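Local coordinates for beta-N-acetylhexosaminidase (Bacteroides fragilis, PDB 4PYS), which probably removes terminal beta-linked N-acetylhexosamine units from glycans, at residues I153-M158 and Q487-G492; L106-T111 and L482-Q487; V356-W361 and H377-I382; C383-Y388 and R415-R420. All coordinates share one frame; numbering follows the deposited sequence.

Contact 1: I153-M158 and Q487-G492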
# COMPACT_ATOMS: atom_id res chain seq x y z
N ILE A 153 -6.55 -2.10 4.89
CA ILE A 153 -6.65 -2.90 3.67
C ILE A 153 -8.02 -2.65 3.02
O ILE A 153 -8.12 -2.46 1.80
CB ILE A 153 -6.49 -4.39 4.00
CG1 ILE A 153 -5.03 -4.67 4.35
CG2 ILE A 153 -6.99 -5.27 2.84
CD1 ILE A 153 -4.76 -6.08 4.89
N ASP A 154 -9.06 -2.63 3.84
CA ASP A 154 -10.40 -2.34 3.34
C ASP A 154 -10.45 -0.94 2.73
O ASP A 154 -11.08 -0.73 1.68
CB ASP A 154 -11.41 -2.47 4.49
CG ASP A 154 -12.83 -2.66 4.02
OD1 ASP A 154 -13.06 -3.46 3.08
OD2 ASP A 154 -13.73 -2.01 4.59
N MSE A 155 -9.77 0.01 3.37
CA MSE A 155 -9.70 1.37 2.82
C MSE A 155 -9.04 1.38 1.45
O MSE A 155 -9.51 2.03 0.50
CB MSE A 155 -8.92 2.30 3.75
CG MSE A 155 -8.71 3.68 3.15
SE MSE A 155 -7.24 4.62 4.00
CE MSE A 155 -5.79 3.58 3.23
N ALA A 156 -7.94 0.65 1.33
CA ALA A 156 -7.20 0.63 0.07
C ALA A 156 -8.10 0.13 -1.04
O ALA A 156 -8.15 0.71 -2.12
CB ALA A 156 -5.96 -0.27 0.22
N SER A 157 -8.84 -0.94 -0.77
CA SER A 157 -9.76 -1.50 -1.76
C SER A 157 -10.87 -0.52 -2.10
O SER A 157 -11.24 -0.35 -3.26
CB SER A 157 -10.39 -2.79 -1.23
OG SER A 157 -11.16 -3.43 -2.24
N MSE A 158 -11.38 0.15 -1.07
CA MSE A 158 -12.46 1.12 -1.23
C MSE A 158 -12.06 2.24 -2.18
O MSE A 158 -12.89 2.79 -2.90
CB MSE A 158 -12.83 1.70 0.15
CG MSE A 158 -13.91 2.77 0.11
SE MSE A 158 -14.22 3.45 1.92
CE MSE A 158 -12.50 4.40 2.13
N GLN A 487 -18.35 4.62 6.93
CA GLN A 487 -17.59 3.39 6.69
C GLN A 487 -16.49 3.23 7.74
O GLN A 487 -15.77 2.23 7.74
CB GLN A 487 -16.97 3.35 5.30
CG GLN A 487 -17.92 3.76 4.18
CD GLN A 487 -19.25 3.05 4.26
OE1 GLN A 487 -19.32 1.81 4.30
NE2 GLN A 487 -20.34 3.83 4.29
N GLY A 488 -16.36 4.22 8.63
CA GLY A 488 -15.44 4.13 9.76
C GLY A 488 -14.21 5.02 9.66
O GLY A 488 -13.31 4.91 10.49
N TYR A 489 -14.17 5.91 8.67
CA TYR A 489 -12.98 6.74 8.45
C TYR A 489 -13.21 8.19 8.85
O TYR A 489 -13.86 8.94 8.13
CB TYR A 489 -12.53 6.63 7.00
CG TYR A 489 -12.30 5.19 6.62
CD1 TYR A 489 -11.14 4.53 7.00
CD2 TYR A 489 -13.28 4.47 5.94
CE1 TYR A 489 -10.94 3.19 6.68
CE2 TYR A 489 -13.08 3.14 5.61
CZ TYR A 489 -11.91 2.51 5.99
OH TYR A 489 -11.72 1.17 5.68
N SER A 490 -12.64 8.58 9.99
CA SER A 490 -12.72 9.96 10.47
C SER A 490 -11.84 10.87 9.62
O SER A 490 -10.77 10.46 9.19
CB SER A 490 -12.26 10.05 11.93
OG SER A 490 -13.02 9.20 12.77
N PHE A 491 -12.29 12.10 9.38
CA PHE A 491 -11.50 13.06 8.61
C PHE A 491 -10.70 14.01 9.50
O PHE A 491 -11.21 14.50 10.50
CB PHE A 491 -12.42 13.89 7.72
CG PHE A 491 -12.78 13.21 6.43
CD1 PHE A 491 -13.15 11.87 6.41
CD2 PHE A 491 -12.76 13.92 5.24
CE1 PHE A 491 -13.48 11.25 5.21
CE2 PHE A 491 -13.09 13.30 4.04
CZ PHE A 491 -13.45 11.97 4.03
N GLY A 492 -9.46 14.29 9.11
CA GLY A 492 -8.73 15.40 9.71
C GLY A 492 -8.97 16.66 8.89
O GLY A 492 -9.82 16.65 8.00

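Contact 2: L106-T111 and L482-Q487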
# COMPACT_ATOMS: atom_id res chain seq x y z
N LEU A 106 -20.45 0.40 -7.03
CA LEU A 106 -21.85 0.17 -6.68
C LEU A 106 -22.13 0.61 -5.24
O LEU A 106 -23.20 1.14 -4.95
CB LEU A 106 -22.23 -1.31 -6.87
CG LEU A 106 -22.41 -1.79 -8.31
CD1 LEU A 106 -22.59 -3.31 -8.35
CD2 LEU A 106 -23.59 -1.10 -8.97
N ARG A 107 -21.17 0.37 -4.35
CA ARG A 107 -21.31 0.81 -2.95
C ARG A 107 -21.62 2.29 -2.86
O ARG A 107 -22.48 2.71 -2.07
CB ARG A 107 -20.00 0.59 -2.19
CG ARG A 107 -19.74 -0.80 -1.73
CD ARG A 107 -18.39 -0.82 -1.00
NE ARG A 107 -18.46 -0.26 0.36
CZ ARG A 107 -17.39 -0.09 1.13
NH1 ARG A 107 -16.19 -0.40 0.67
NH2 ARG A 107 -17.52 0.40 2.36
N GLN A 108 -20.89 3.09 -3.65
CA GLN A 108 -21.05 4.54 -3.63
C GLN A 108 -22.19 5.04 -4.51
O GLN A 108 -22.67 6.15 -4.33
CB GLN A 108 -19.74 5.22 -4.04
CG GLN A 108 -18.65 5.01 -3.01
CD GLN A 108 -17.39 5.78 -3.32
OE1 GLN A 108 -17.44 6.92 -3.80
NE2 GLN A 108 -16.24 5.17 -3.06
N TRP A 109 -22.62 4.21 -5.46
CA TRP A 109 -23.65 4.63 -6.39
C TRP A 109 -25.06 4.44 -5.80
O TRP A 109 -25.99 5.14 -6.18
CB TRP A 109 -23.50 3.88 -7.73
CG TRP A 109 -24.31 4.47 -8.84
CD1 TRP A 109 -25.40 3.91 -9.45
CD2 TRP A 109 -24.09 5.73 -9.49
NE1 TRP A 109 -25.88 4.75 -10.43
CE2 TRP A 109 -25.09 5.88 -10.46
CE3 TRP A 109 -23.15 6.75 -9.32
CZ2 TRP A 109 -25.17 7.02 -11.29
CZ3 TRP A 109 -23.23 7.87 -10.14
CH2 TRP A 109 -24.23 8.00 -11.10
N ASN A 110 -25.19 3.49 -4.88
CA ASN A 110 -26.44 3.32 -4.13
C ASN A 110 -26.83 4.63 -3.46
O ASN A 110 -26.01 5.26 -2.79
CB ASN A 110 -26.22 2.22 -3.08
CG ASN A 110 -27.41 2.05 -2.16
OD1 ASN A 110 -28.56 2.24 -2.56
ND2 ASN A 110 -27.14 1.70 -0.90
N THR A 111 -28.08 5.07 -3.64
CA THR A 111 -28.49 6.36 -3.09
C THR A 111 -28.57 6.35 -1.57
O THR A 111 -28.34 7.38 -0.91
CB THR A 111 -29.85 6.83 -3.63
OG1 THR A 111 -30.90 6.11 -2.96
CG2 THR A 111 -29.95 6.62 -5.13
N LEU A 482 -19.45 12.39 4.68
CA LEU A 482 -20.22 11.65 5.68
C LEU A 482 -20.33 10.17 5.31
O LEU A 482 -20.30 9.30 6.19
CB LEU A 482 -21.60 12.29 5.90
CG LEU A 482 -22.39 11.86 7.14
CD1 LEU A 482 -21.52 11.80 8.39
CD2 LEU A 482 -23.54 12.83 7.33
N TRP A 483 -20.44 9.86 4.02
CA TRP A 483 -20.45 8.45 3.60
C TRP A 483 -19.16 7.75 4.02
O TRP A 483 -19.20 6.63 4.53
CB TRP A 483 -20.67 8.28 2.09
CG TRP A 483 -20.76 6.79 1.71
CD1 TRP A 483 -21.86 5.99 1.81
CD2 TRP A 483 -19.69 5.95 1.23
NE1 TRP A 483 -21.55 4.70 1.42
CE2 TRP A 483 -20.22 4.66 1.06
CE3 TRP A 483 -18.35 6.18 0.93
CZ2 TRP A 483 -19.45 3.59 0.59
CZ3 TRP A 483 -17.57 5.11 0.47
CH2 TRP A 483 -18.13 3.83 0.30
N PHE A 484 -18.02 8.40 3.82
CA PHE A 484 -16.76 7.80 4.22
C PHE A 484 -16.71 7.65 5.73
O PHE A 484 -16.20 6.65 6.25
CB PHE A 484 -15.57 8.65 3.77
CG PHE A 484 -15.22 8.48 2.31
CD1 PHE A 484 -14.88 7.23 1.81
CD2 PHE A 484 -15.21 9.57 1.45
CE1 PHE A 484 -14.54 7.07 0.46
CE2 PHE A 484 -14.87 9.42 0.10
CZ PHE A 484 -14.55 8.17 -0.39
N GLU A 485 -17.25 8.62 6.45
CA GLU A 485 -17.26 8.52 7.91
C GLU A 485 -18.12 7.35 8.37
O GLU A 485 -17.78 6.67 9.34
CB GLU A 485 -17.70 9.84 8.57
CG GLU A 485 -16.64 10.92 8.33
CD GLU A 485 -16.75 12.12 9.25
OE1 GLU A 485 -17.57 12.10 10.21
OE2 GLU A 485 -15.99 13.09 9.02
N GLN A 486 -19.21 7.09 7.65
CA GLN A 486 -20.08 5.97 8.00
C GLN A 486 -19.41 4.62 7.73
O GLN A 486 -19.86 3.60 8.26
CB GLN A 486 -21.39 6.05 7.23
CG GLN A 486 -22.30 7.19 7.72
CD GLN A 486 -23.57 7.32 6.90
OE1 GLN A 486 -23.61 6.97 5.72
NE2 GLN A 486 -24.61 7.83 7.53
N GLN A 487 -18.35 4.62 6.93
CA GLN A 487 -17.59 3.39 6.69
C GLN A 487 -16.49 3.23 7.74
O GLN A 487 -15.77 2.23 7.74
CB GLN A 487 -16.97 3.35 5.30
CG GLN A 487 -17.92 3.76 4.18
CD GLN A 487 -19.25 3.05 4.26
OE1 GLN A 487 -19.32 1.81 4.30
NE2 GLN A 487 -20.34 3.83 4.29
O HOH W 1 -20.89 0.14 1.83

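Contact 3: V356-W361 and H377-I382. With FMT (formic acid), chain I.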
# COMPACT_ATOMS: atom_id res chain seq x y z
N VAL A 356 14.82 -5.95 -9.89
CA VAL A 356 14.80 -4.84 -8.92
C VAL A 356 13.81 -3.74 -9.32
O VAL A 356 13.75 -3.35 -10.48
CB VAL A 356 16.21 -4.26 -8.72
CG1 VAL A 356 16.16 -2.92 -8.01
CG2 VAL A 356 17.08 -5.25 -7.95
N VAL A 357 13.05 -3.26 -8.34
CA VAL A 357 12.14 -2.12 -8.51
C VAL A 357 12.58 -1.06 -7.50
O VAL A 357 12.97 -1.39 -6.38
CB VAL A 357 10.68 -2.54 -8.25
CG1 VAL A 357 9.73 -1.34 -8.31
CG2 VAL A 357 10.25 -3.61 -9.26
N ILE A 358 12.53 0.21 -7.91
CA ILE A 358 12.97 1.32 -7.06
C ILE A 358 11.79 2.16 -6.56
O ILE A 358 10.97 2.62 -7.36
CB ILE A 358 13.94 2.24 -7.83
CG1 ILE A 358 15.20 1.47 -8.25
CG2 ILE A 358 14.30 3.46 -7.00
CD1 ILE A 358 15.99 0.87 -7.09
N GLN A 359 11.71 2.37 -5.25
CA GLN A 359 10.66 3.22 -4.71
C GLN A 359 11.25 4.59 -4.42
O GLN A 359 12.07 4.76 -3.52
CB GLN A 359 10.03 2.61 -3.45
CG GLN A 359 8.82 3.40 -2.96
CD GLN A 359 7.87 2.56 -2.11
OE1 GLN A 359 8.21 1.46 -1.69
NE2 GLN A 359 6.68 3.09 -1.86
N TRP A 360 10.85 5.56 -5.24
CA TRP A 360 11.39 6.91 -5.23
C TRP A 360 10.68 7.71 -4.14
O TRP A 360 9.45 7.82 -4.18
CB TRP A 360 11.16 7.53 -6.61
CG TRP A 360 11.41 9.00 -6.75
CD1 TRP A 360 12.40 9.74 -6.17
CD2 TRP A 360 10.64 9.91 -7.54
NE1 TRP A 360 12.28 11.07 -6.56
CE2 TRP A 360 11.21 11.19 -7.40
CE3 TRP A 360 9.51 9.76 -8.36
CZ2 TRP A 360 10.68 12.32 -8.05
CZ3 TRP A 360 8.99 10.88 -9.00
CH2 TRP A 360 9.58 12.14 -8.84
N TRP A 361 11.42 8.24 -3.17
CA TRP A 361 10.77 8.83 -2.00
C TRP A 361 11.29 10.19 -1.52
O TRP A 361 10.51 11.00 -1.02
CB TRP A 361 10.78 7.85 -0.82
CG TRP A 361 12.12 7.74 -0.16
CD1 TRP A 361 13.12 6.86 -0.47
CD2 TRP A 361 12.60 8.51 0.96
NE1 TRP A 361 14.20 7.05 0.38
CE2 TRP A 361 13.90 8.06 1.26
CE3 TRP A 361 12.05 9.55 1.72
CZ2 TRP A 361 14.66 8.61 2.30
CZ3 TRP A 361 12.81 10.10 2.75
CH2 TRP A 361 14.10 9.63 3.03
N HIS A 377 19.46 3.06 -15.38
CA HIS A 377 19.80 1.66 -15.14
C HIS A 377 18.67 0.72 -15.54
O HIS A 377 18.76 -0.49 -15.30
CB HIS A 377 20.15 1.46 -13.67
CG HIS A 377 21.49 2.00 -13.27
ND1 HIS A 377 22.67 1.38 -13.60
CD2 HIS A 377 21.83 3.11 -12.57
CE1 HIS A 377 23.69 2.08 -13.13
NE2 HIS A 377 23.20 3.14 -12.50
N ASN A 378 17.61 1.27 -16.12
CA ASN A 378 16.46 0.49 -16.56
C ASN A 378 15.69 -0.21 -15.43
O ASN A 378 15.15 -1.30 -15.62
CB ASN A 378 16.90 -0.55 -17.61
CG ASN A 378 15.79 -0.93 -18.57
OD1 ASN A 378 15.15 -0.07 -19.17
ND2 ASN A 378 15.58 -2.23 -18.74
N TYR A 379 15.64 0.41 -14.24
CA TYR A 379 14.87 -0.12 -13.12
C TYR A 379 13.47 0.49 -13.14
O TYR A 379 13.34 1.70 -13.25
CB TYR A 379 15.50 0.25 -11.77
CG TYR A 379 16.94 -0.19 -11.54
CD1 TYR A 379 17.42 -1.39 -12.04
CD2 TYR A 379 17.81 0.60 -10.79
CE1 TYR A 379 18.74 -1.79 -11.81
CE2 TYR A 379 19.12 0.22 -10.56
CZ TYR A 379 19.58 -0.98 -11.08
OH TYR A 379 20.89 -1.37 -10.85
N PRO A 380 12.43 -0.35 -13.01
CA PRO A 380 11.07 0.19 -12.83
C PRO A 380 10.98 1.00 -11.54
O PRO A 380 11.72 0.72 -10.59
CB PRO A 380 10.20 -1.07 -12.70
CG PRO A 380 11.01 -2.17 -13.33
CD PRO A 380 12.45 -1.82 -13.07
N VAL A 381 10.05 1.95 -11.50
CA VAL A 381 9.96 2.92 -10.40
C VAL A 381 8.56 3.03 -9.86
O VAL A 381 7.59 3.10 -10.63
CB VAL A 381 10.35 4.34 -10.89
CG1 VAL A 381 10.09 5.39 -9.82
CG2 VAL A 381 11.78 4.38 -11.31
N ILE A 382 8.44 3.08 -8.53
CA ILE A 382 7.20 3.47 -7.86
C ILE A 382 7.38 4.89 -7.33
O ILE A 382 8.38 5.17 -6.65
CB ILE A 382 6.90 2.52 -6.68
CG1 ILE A 382 6.62 1.11 -7.20
CG2 ILE A 382 5.70 3.05 -5.85
CD1 ILE A 382 6.88 0.02 -6.15
C FMT I . 14.80 8.63 -3.45
O1 FMT I . 15.12 9.38 -2.54
O2 FMT I . 14.32 7.51 -3.27

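Contact 4: C383-Y388 and R415-R420. With FMT (formic acid), chain J; FMT (formic acid), chain H.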
# COMPACT_ATOMS: atom_id res chain seq x y z
N CYS A 383 6.45 5.78 -7.66
CA CYS A 383 6.57 7.18 -7.25
C CYS A 383 5.92 7.39 -5.90
O CYS A 383 4.69 7.41 -5.80
CB CYS A 383 5.92 8.11 -8.30
SG CYS A 383 6.62 7.96 -9.94
N GLY A 384 6.74 7.54 -4.86
CA GLY A 384 6.22 7.69 -3.51
C GLY A 384 6.93 8.79 -2.75
O GLY A 384 7.40 8.58 -1.63
N THR A 385 6.97 9.98 -3.34
CA THR A 385 7.77 11.07 -2.78
C THR A 385 7.16 11.65 -1.52
O THR A 385 5.93 11.77 -1.40
CB THR A 385 8.00 12.18 -3.83
OG1 THR A 385 6.75 12.58 -4.39
CG2 THR A 385 8.88 11.66 -4.94
N ASN A 386 8.02 12.00 -0.56
CA ASN A 386 7.55 12.55 0.70
C ASN A 386 6.66 13.77 0.53
O ASN A 386 5.56 13.81 1.08
CB ASN A 386 8.70 12.78 1.71
CG ASN A 386 9.96 13.40 1.09
OD1 ASN A 386 9.93 14.00 0.01
ND2 ASN A 386 11.07 13.27 1.81
N TYR A 387 7.13 14.75 -0.25
CA TYR A 387 6.21 15.71 -0.85
C TYR A 387 5.62 15.02 -2.08
O TYR A 387 6.37 14.73 -3.01
CB TYR A 387 6.98 16.93 -1.38
CG TYR A 387 7.53 17.89 -0.35
CD1 TYR A 387 7.39 17.67 1.01
CD2 TYR A 387 8.19 19.05 -0.76
CE1 TYR A 387 7.90 18.57 1.95
CE2 TYR A 387 8.70 19.95 0.16
CZ TYR A 387 8.55 19.71 1.50
OH TYR A 387 9.07 20.62 2.40
N TYR A 388 4.31 14.72 -2.13
CA TYR A 388 3.35 14.93 -1.05
C TYR A 388 2.52 13.66 -0.86
O TYR A 388 1.27 13.70 -0.90
CB TYR A 388 2.42 16.09 -1.40
CG TYR A 388 3.13 17.42 -1.45
CD1 TYR A 388 3.66 17.98 -0.30
CD2 TYR A 388 3.25 18.13 -2.65
CE1 TYR A 388 4.31 19.20 -0.33
CE2 TYR A 388 3.90 19.35 -2.68
CZ TYR A 388 4.42 19.89 -1.51
OH TYR A 388 5.08 21.11 -1.53
N ARG A 415 0.37 20.00 -6.62
CA ARG A 415 1.83 20.14 -6.74
C ARG A 415 2.61 18.86 -6.38
O ARG A 415 3.76 18.93 -5.97
CB ARG A 415 2.33 21.33 -5.89
CG ARG A 415 2.00 22.71 -6.50
CD ARG A 415 2.37 23.88 -5.58
NE ARG A 415 1.59 23.89 -4.34
CZ ARG A 415 0.39 24.45 -4.22
NH1 ARG A 415 -0.19 25.05 -5.25
NH2 ARG A 415 -0.24 24.40 -3.06
N ASN A 416 1.99 17.70 -6.59
CA ASN A 416 2.60 16.42 -6.19
C ASN A 416 3.59 15.93 -7.23
O ASN A 416 3.20 15.59 -8.34
CB ASN A 416 1.49 15.38 -6.02
CG ASN A 416 1.98 14.09 -5.40
OD1 ASN A 416 3.12 13.98 -4.95
ND2 ASN A 416 1.10 13.09 -5.36
N PRO A 417 4.89 15.86 -6.87
CA PRO A 417 5.90 15.37 -7.81
C PRO A 417 5.63 13.93 -8.26
O PRO A 417 6.09 13.55 -9.34
CB PRO A 417 7.19 15.40 -6.97
CG PRO A 417 6.95 16.46 -5.95
CD PRO A 417 5.49 16.31 -5.59
N SER A 418 4.90 13.17 -7.45
CA SER A 418 4.62 11.77 -7.78
C SER A 418 3.47 11.60 -8.77
O SER A 418 3.26 10.51 -9.30
CB SER A 418 4.37 10.96 -6.51
OG SER A 418 5.59 10.73 -5.83
N TYR A 419 2.73 12.67 -9.03
CA TYR A 419 1.65 12.63 -10.01
C TYR A 419 2.16 13.10 -11.37
O TYR A 419 2.48 14.28 -11.55
CB TYR A 419 0.46 13.49 -9.54
CG TYR A 419 -0.69 13.49 -10.53
CD1 TYR A 419 -1.14 12.30 -11.10
CD2 TYR A 419 -1.31 14.68 -10.90
CE1 TYR A 419 -2.20 12.30 -12.02
CE2 TYR A 419 -2.36 14.68 -11.82
CZ TYR A 419 -2.80 13.49 -12.37
OH TYR A 419 -3.86 13.49 -13.27
N ARG A 420 2.28 12.16 -12.31
CA ARG A 420 2.87 12.44 -13.61
C ARG A 420 1.93 11.96 -14.71
O ARG A 420 2.17 10.91 -15.33
CB ARG A 420 4.26 11.78 -13.70
CG ARG A 420 5.22 12.26 -12.60
CD ARG A 420 6.48 11.37 -12.45
NE ARG A 420 7.26 11.24 -13.68
CZ ARG A 420 8.31 11.99 -14.00
NH1 ARG A 420 8.73 12.95 -13.18
NH2 ARG A 420 8.96 11.79 -15.15
C FMT J . 5.38 22.53 1.12
O1 FMT J . 6.45 22.25 0.58
O2 FMT J . 5.24 22.72 2.33
C FMT H . 10.65 12.14 5.28
O1 FMT H . 11.21 12.86 4.45
O2 FMT H . 10.45 12.48 6.46
O HOH W 2 3.55 23.31 -2.46

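Contact 1: I153-M158 and Q487-G492
Tyr489 thrusts its ring endwise at helix 146-158, where two selenomethionines, Met155 and Met158, meet it from the same side of its plane. Both approaches are oblique. Met155 lies along the CE1 flank, its CB 3.7 Å from Tyr489 CE1, while its selenium stands farther off. Met158 takes the other flank by a different route: its chain runs straight out from the helix through chi1 and chi2, then bends at chi3 (70°), which brings CE within 3.7 Å of Tyr489 CE2. Met158 and the tyrosine thus lie alongside, pointing opposite ways, with Met158 SE 4.9 Å from the centroid of the Tyr489 ring. Tyr489 CG stands anti to its own carbonyl carbon (chi1 -55°), and the hydroxyl ends against the helix backbone. There Tyr489 OH is 3.2 Å from Met155 N, but at a poor angle for bonding; its actual partner is the carbonyl of Lys151, one turn earlier. Asp154 runs nearly perpendicular to the phenol, with CB 3.8 Å from Tyr489 OH, and spends its carboxylate on salt bridges to Arg216 and Lys49. Just before the tyrosine, Gly488, at positive phi, closes helix 470-486 in a Schellman motif. The example pairs two Met-aromatic contacts with that helix end, joining the chain beyond it to a helix that links neighbouring parallel strands of the TIM barrel.

Contact 2: L106-T111 and L482-Q487
This is a helix-to-helix contact, mixed polar and aromatic, in which Arg107 and Gln108 at the end of helix 96-109 meet Trp483 and Gln487 near the end of helix 470-486. Trp483 is its centrepiece. Gln108 runs across the indole and lays its CG over one face, 3.8 Å from the centroid of the six-membered ring and 22° off the normal, a CH-pi contact; its amide oxygen goes on to Met12 N. The opposite face of the indole carries the amide nitrogen of Gln487. That side chain folds back at chi2 (-49°), so Gln487 NE2 can donate to Trp483 O at 3.0 Å and fix the way the amide is turned. Gln487 OE1 then accepts from Arg107 NH2 at 3.0 Å, a bent bond lying in the guanidinium plane but coming from above the carbonyl plane. Arg107 NE donates a hydrogen bond to a water 2.9 Å away, NH1 reaches Gln104, and Trp483 CH2 lies over one guanidinium face. With Met158 of helix 146-158 touching both Arg107 and Trp483, the site is a three-helix junction where the family 20 domain 2 fold meets helix 470-486 and the catalytic barrel.

Contact 3: V356-W361 and H377-I382
Residues 356-360 and 381-382 pair as parallel strands, with Ile358 opposite Val381 and Gln359 opposite Ile382. Three backbone bonds of 2.8 to 2.9 Å tie them: Ile358 N to Pro380 O, Ile382 N to Ile358 O, and Trp360 N to Ile382 O. Ile358 O is also approached by Val381 CA at 3.2 Å, a CA-H...O contact of the kind common between such strands. On one face, Ile358 points CG1 at Tyr379, touching Tyr379 CB at 3.7 Å and coming obliquely to CD2; chi1 of -62° sets that branch anti to the carbonyl carbon. Farther along, Trp360 offers only its CB to Val381 CG1, while the indole leads away to Ala370 and Leu371 of helix 369-376, with NE1 hydrogen-bonded to Arg367 O. That helix also covers Tyr379 and Val381 through Ala374. The other face holds Val357, Gln359 and Ile382. Ile382 sends CD1 over to Val357 CG1 at 3.8 Å, with its CG2 beside the Gln359 amide. This buried amide is satisfied at both ends: OE1 is hydrogen-bonded to His287 NE2, and NE2 reaches Ser432 OG, spanning residues of two other strands. Just past the pairing, Trp361 N holds a formic acid, probably from the crystallisation liquor, through its O2 at 3.0 Å. Strand, helix 369-376 and adjacent parallel strand make a beta-alpha-beta crossover, with an apolar face toward the helix and a partly polar one toward the interior, the repeating element of the TIM barrel in family 20 catalytic domains.

Contact 4: C383-Y388 and R415-R420
The Tyr388 ring turns its edge to the backbone of Arg415, with CE2 3.3 Å from Arg415 O, and carries Tyr387 CB over the centre of one face. Formic acid, probably from the crystallisation liquor, also sits at the Tyr388 edge, where its O1 accepts from the hydroxyl; Tyr388 CE1 in turn lies over a face of the Tyr387 ring, toward the rim. This overlap of neighbours accompanies a cis peptide between the two tyrosines. Opposite them, an Asx turn at Asn416 and a type I beta turn from Asn416 to Tyr419 shape a loop of the TIM barrel that packs against the end of strand 381-383. Asn416 OD1 is gripped twice, from opposite faces of its amide plane: Tyr388 N donates across the contact at 3.1 Å (165°), and Ser418 N donates within the turn at 3.2 Å. With ND2 bonded to Gln460, the amide has little freedom to turn over. Pro417 packs beside them, its CD 3.2 Å from Tyr387 O and its ring against Tyr388 CD2. A water links Tyr388 OH to Arg415 NE, while the arginine's NH2 pairs with Asp411. Deeper in, chi1 of 52° tucks Thr385 OG1 between its own backbone N and carbonyl carbon, where it accepts a hydrogen bond from Ser418 OG at 2.6 Å and donates one to Tyr387 O, also at 2.6 Å.

The four contacts fall into two pairs. Contacts 1 and 2 share Gln487, their centres 11 Å apart, and are stitched together by a probable hydrogen bond from Tyr489 N to Phe484 O (3.2 Å); they join helix 470-486 and the loop after it to helices 96-109 and 146-158. Contacts 3 and 4 follow one another along the chain, centres 14 Å apart, joined by a probable bond between Trp361 O and Asn386 N (2.7 Å). The pairs do not touch: nearest atoms are about 13 Å apart from contact 1 to contacts 3 and 4, and 17 to 22 Å from contact 2. In TIM barrels the active site lies at the C-terminal strand ends, toward which 356-361 and 383-388 lead. The zinc site draws its four cysteines from elsewhere.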